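Arylamine n-acetyltransferase (Mycobacterium smegmatis, PDB 1W5R) catalyses the transfer of an acetyl group from acetyl-CoA to arylamines. Local coordinates at residues G71-H76 and W197-H202. The protein carries 1 engineered substitution. Sequence-based numbering, arbitrary orientation.
Sequences GYQYEH and WYVSTH. Engineered in segment 71-76: Gln73 (natural residue Cys).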
ATOM      1  N   GLY A  71       6.683 -10.843  20.464  1.00  9.10           N
ATOM      2  CA  GLY A  71       5.761 -11.047  21.573  1.00  8.80           C
ATOM      3  C   GLY A  71       4.830  -9.873  21.676  1.00  8.38           C
ATOM      4  O   GLY A  71       4.842  -8.985  20.804  1.00  8.05           O
ATOM      5  N   TYR A  72       3.974  -9.896  22.692  1.00  8.89           N
ATOM      6  CA  TYR A  72       3.057  -8.788  22.906  1.00  7.59           C
ATOM      7  C   TYR A  72       3.501  -7.907  24.086  1.00  7.52           C
ATOM      8  O   TYR A  72       4.664  -8.010  24.503  1.00  7.61           O
ATOM      9  CB  TYR A  72       1.580  -9.248  22.899  1.00  7.78           C
ATOM     10  CG  TYR A  72       1.046 -10.016  24.101  1.00  7.37           C
ATOM     11  CD1 TYR A  72      -0.292 -10.398  24.118  1.00  7.50           C
ATOM     12  CD2 TYR A  72       1.832 -10.298  25.223  1.00  8.17           C
ATOM     13  CE1 TYR A  72      -0.849 -11.077  25.196  1.00  7.47           C
ATOM     14  CE2 TYR A  72       1.273 -10.963  26.332  1.00  6.76           C
ATOM     15  CZ  TYR A  72      -0.080 -11.342  26.300  1.00  7.76           C
ATOM     16  OH  TYR A  72      -0.689 -11.972  27.363  1.00  8.49           O
ATOM     17  N   GLN A  73       2.637  -7.036  24.589  1.00  7.31           N
ATOM     18  CA  GLN A  73       3.074  -5.962  25.480  1.00  7.42           C
ATOM     19  C   GLN A  73       3.887  -6.437  26.688  1.00  7.69           C
ATOM     20  O   GLN A  73       4.930  -5.849  27.024  1.00  8.23           O
ATOM     21  CB  GLN A  73       1.874  -5.110  25.939  1.00  7.58           C
ATOM     22  CG  GLN A  73       0.679  -5.838  26.516  1.00  7.69           C
ATOM     23  CD  GLN A  73      -0.347  -6.284  25.463  1.00  9.28           C
ATOM     24  OE1 GLN A  73      -0.015  -6.469  24.295  1.00  9.48           O
ATOM     25  NE2 GLN A  73      -1.596  -6.449  25.888  1.00 10.26           N
ATOM     26  N   TYR A  74       3.412  -7.488  27.352  1.00  7.98           N
ATOM     27  CA  TYR A  74       4.105  -7.978  28.557  1.00  7.64           C
ATOM     28  C   TYR A  74       5.470  -8.588  28.264  1.00  9.02           C
ATOM     29  O   TYR A  74       6.405  -8.546  29.096  1.00  9.59           O
ATOM     30  CB  TYR A  74       3.258  -9.006  29.276  1.00  8.26           C
ATOM     31  CG  TYR A  74       1.958  -8.492  29.823  1.00  7.55           C
ATOM     32  CD1 TYR A  74       0.758  -8.696  29.137  1.00  8.08           C
ATOM     33  CD2 TYR A  74       1.916  -7.788  31.031  1.00  7.61           C
ATOM     34  CE1 TYR A  74      -0.458  -8.220  29.645  1.00  7.84           C
ATOM     35  CE2 TYR A  74       0.709  -7.312  31.554  1.00  7.99           C
ATOM     36  CZ  TYR A  74      -0.473  -7.523  30.853  1.00  7.52           C
ATOM     37  OH  TYR A  74      -1.681  -7.094  31.351  1.00  9.30           O
ATOM     38  N   GLU A  75       5.579  -9.170  27.078  1.00  7.83           N
ATOM     39  CA  GLU A  75       6.821  -9.813  26.670  1.00  8.61           C
ATOM     40  C   GLU A  75       7.850  -8.767  26.276  1.00  9.04           C
ATOM     41  O   GLU A  75       9.015  -8.837  26.678  1.00  9.86           O
ATOM     42  CB  GLU A  75       6.557 -10.807  25.532  1.00  8.30           C
ATOM     43  CG  GLU A  75       5.710 -11.982  25.990  1.00  8.95           C
ATOM     44  CD  GLU A  75       5.159 -12.796  24.845  1.00  7.49           C
ATOM     45  OE1 GLU A  75       5.514 -13.997  24.755  1.00  9.95           O
ATOM     46  OE2 GLU A  75       4.348 -12.250  24.057  1.00  8.83           O
ATOM     47  N   HIS A  76       7.415  -7.782  25.490  1.00  9.01           N
ATOM     48  CA  HIS A  76       8.303  -6.701  25.054  1.00  9.13           C
ATOM     49  C   HIS A  76       8.858  -5.881  26.185  1.00  9.32           C
ATOM     50  O   HIS A  76      10.075  -5.749  26.337  1.00  9.88           O
ATOM     51  CB  HIS A  76       7.559  -5.782  24.099  1.00  9.00           C
ATOM     52  CG  HIS A  76       7.622  -6.241  22.682  1.00  9.06           C
ATOM     53  ND1 HIS A  76       8.748  -6.076  21.901  1.00  9.06           N
ATOM     54  CD2 HIS A  76       6.721  -6.905  21.917  1.00  9.50           C
ATOM     55  CE1 HIS A  76       8.529  -6.597  20.707  1.00  9.81           C
ATOM     56  NE2 HIS A  76       7.309  -7.114  20.693  1.00  9.19           N
ATOM     57  N   TRP A 197      -2.048 -13.532  31.835  1.00  8.52           N
ATOM     58  CA  TRP A 197      -2.924 -14.692  31.748  1.00  9.18           C
ATOM     59  C   TRP A 197      -4.284 -14.310  31.141  1.00  9.10           C
ATOM     60  O   TRP A 197      -4.776 -14.992  30.225  1.00  9.94           O
ATOM     61  CB  TRP A 197      -3.111 -15.332  33.138  1.00  8.97           C
ATOM     62  CG  TRP A 197      -3.981 -16.556  33.081  1.00  8.56           C
ATOM     63  CD1 TRP A 197      -5.306 -16.650  33.423  1.00  8.70           C
ATOM     64  CD2 TRP A 197      -3.598 -17.841  32.592  1.00  9.54           C
ATOM     65  NE1 TRP A 197      -5.763 -17.937  33.193  1.00  9.79           N
ATOM     66  CE2 TRP A 197      -4.730 -18.681  32.682  1.00  9.89           C
ATOM     67  CE3 TRP A 197      -2.398 -18.370  32.105  1.00 10.18           C
ATOM     68  CZ2 TRP A 197      -4.698 -20.024  32.274  1.00 10.40           C
ATOM     69  CZ3 TRP A 197      -2.369 -19.707  31.708  1.00  9.99           C
ATOM     70  CH2 TRP A 197      -3.516 -20.510  31.789  1.00  9.99           C
ATOM     71  N   TYR A 198      -4.888 -13.239  31.648  1.00  9.34           N
ATOM     72  CA  TYR A 198      -6.170 -12.747  31.141  1.00  9.11           C
ATOM     73  C   TYR A 198      -6.110 -12.416  29.647  1.00  8.76           C
ATOM     74  O   TYR A 198      -6.930 -12.884  28.846  1.00  9.59           O
ATOM     75  CB  TYR A 198      -6.585 -11.505  31.938  1.00  9.94           C
ATOM     76  CG  TYR A 198      -7.968 -10.967  31.629  1.00 10.80           C
ATOM     77  CD1 TYR A 198      -9.114 -11.594  32.139  1.00 10.94           C
ATOM     78  CD2 TYR A 198      -8.136  -9.810  30.857  1.00 10.78           C
ATOM     79  CE1 TYR A 198     -10.385 -11.102  31.881  1.00 12.67           C
ATOM     80  CE2 TYR A 198      -9.410  -9.306  30.599  1.00 12.11           C
ATOM     81  CZ  TYR A 198     -10.528  -9.962  31.109  1.00 12.77           C
ATOM     82  OH  TYR A 198     -11.787  -9.460  30.847  1.00 15.48           O
ATOM     83  N   VAL A 199      -5.112 -11.616  29.275  1.00  8.55           N
ATOM     84  CA  VAL A 199      -5.036 -11.116  27.895  1.00  8.09           C
ATOM     85  C   VAL A 199      -4.782 -12.272  26.915  1.00  8.50           C
ATOM     86  O   VAL A 199      -5.245 -12.238  25.759  1.00  8.73           O
ATOM     87  CB  VAL A 199      -3.930 -10.043  27.757  1.00  7.89           C
ATOM     88  CG1 VAL A 199      -3.891  -9.510  26.330  1.00  8.96           C
ATOM     89  CG2 VAL A 199      -4.207  -8.872  28.686  1.00  9.99           C
ATOM     90  N   SER A 200      -4.040 -13.283  27.372  1.00  8.03           N
ATOM     91  CA  SER A 200      -3.646 -14.384  26.488  1.00  7.98           C
ATOM     92  C   SER A 200      -4.614 -15.569  26.509  1.00  8.61           C
ATOM     93  O   SER A 200      -4.448 -16.484  25.691  1.00  8.98           O
ATOM     94  CB  SER A 200      -2.200 -14.841  26.757  1.00  7.92           C
ATOM     95  OG  SER A 200      -2.098 -15.482  28.026  1.00  8.41           O
ATOM     96  N   THR A 201      -5.604 -15.562  27.410  1.00  8.94           N
ATOM     97  CA  THR A 201      -6.539 -16.712  27.499  1.00  9.51           C
ATOM     98  C   THR A 201      -8.023 -16.387  27.515  1.00  9.99           C
ATOM     99  O   THR A 201      -8.833 -17.277  27.256  1.00 11.60           O
ATOM    100  CB  THR A 201      -6.253 -17.645  28.694  1.00  9.42           C
ATOM    101  OG1 THR A 201      -6.538 -16.966  29.923  1.00 11.10           O
ATOM    102  CG2 THR A 201      -4.818 -18.089  28.675  1.00  9.88           C
ATOM    103  N   HIS A 202      -8.410 -15.156  27.840  1.00 10.46           N
ATOM    104  CA  HIS A 202      -9.833 -14.867  27.882  1.00 11.90           C
ATOM    105  C   HIS A 202     -10.399 -14.935  26.451  1.00 12.93           C
ATOM    106  O   HIS A 202      -9.831 -14.323  25.548  1.00 12.92           O
ATOM    107  CB  HIS A 202     -10.120 -13.517  28.531  1.00 11.88           C
ATOM    108  CG  HIS A 202     -11.579 -13.290  28.770  1.00 13.23           C
ATOM    109  ND1 HIS A 202     -12.447 -12.927  27.765  1.00 15.79           N
ATOM    110  CD2 HIS A 202     -12.330 -13.421  29.889  1.00 15.58           C
ATOM    111  CE1 HIS A 202     -13.671 -12.828  28.257  1.00 16.30           C
ATOM    112  NE2 HIS A 202     -13.627 -13.125  29.542  1.00 15.78           N
TER
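Tyr72 and Tyr74, at the start of helix 73-87, pack against Val199 and Ser200 near the end of helix 189-201 in a buried, largely apolar contact. It lies beside the active site of the arylamine N-acetyltransferase fold, which shares its cysteine-bearing helix start with the papain-like cysteine proteases. Gln73, the first residue of this helix, is engineered and replaces the natural cysteine, in this family the nucleophile of the catalytic triad. It touches His113 of strand 111-119, probably the triad histidine.

Val199 makes most of the contact from its side. Its CG1, anti to the backbone N (chi1 -179°), reaches Tyr72 CE1 at 3.6 Å, while the other branch, CG2, comes to the edge of the Tyr74 ring, near its plane, 3.9 Å from Tyr74 CE1. The tyrosines also meet each other, with Tyr72 CE2 in the plane of the Tyr74 ring at its edge. Tyr72 CG sits between the backbone N and the carbonyl carbon (chi1 74°), which carries the ring out toward helix 189-201, and Tyr72 OH lies 3.3 Å from Ser200 CB. This hydroxyl is hydrogen-bonded to Ser196 OG, one turn before Ser200, whereas Ser200 OG bonds to the carbonyl oxygen of Ser196 and to the backbone N of Val52.

Tyr72 is also the N-cap of helix 73-87. Glu75, at N3, accepts the backbone N-H of this N-cap residue through OE2, with Tyr72 N 2.7 Å from Glu75 OE2. The bent side chain of Gln73 folds back over Tyr72, with Gln73 CD 4.2 Å above the plane of the Tyr72 ring, toward its rim. Gln73 NE2 bonds to the carbonyl oxygen of Thr112 and lies 3.9 Å from Val199 CG1.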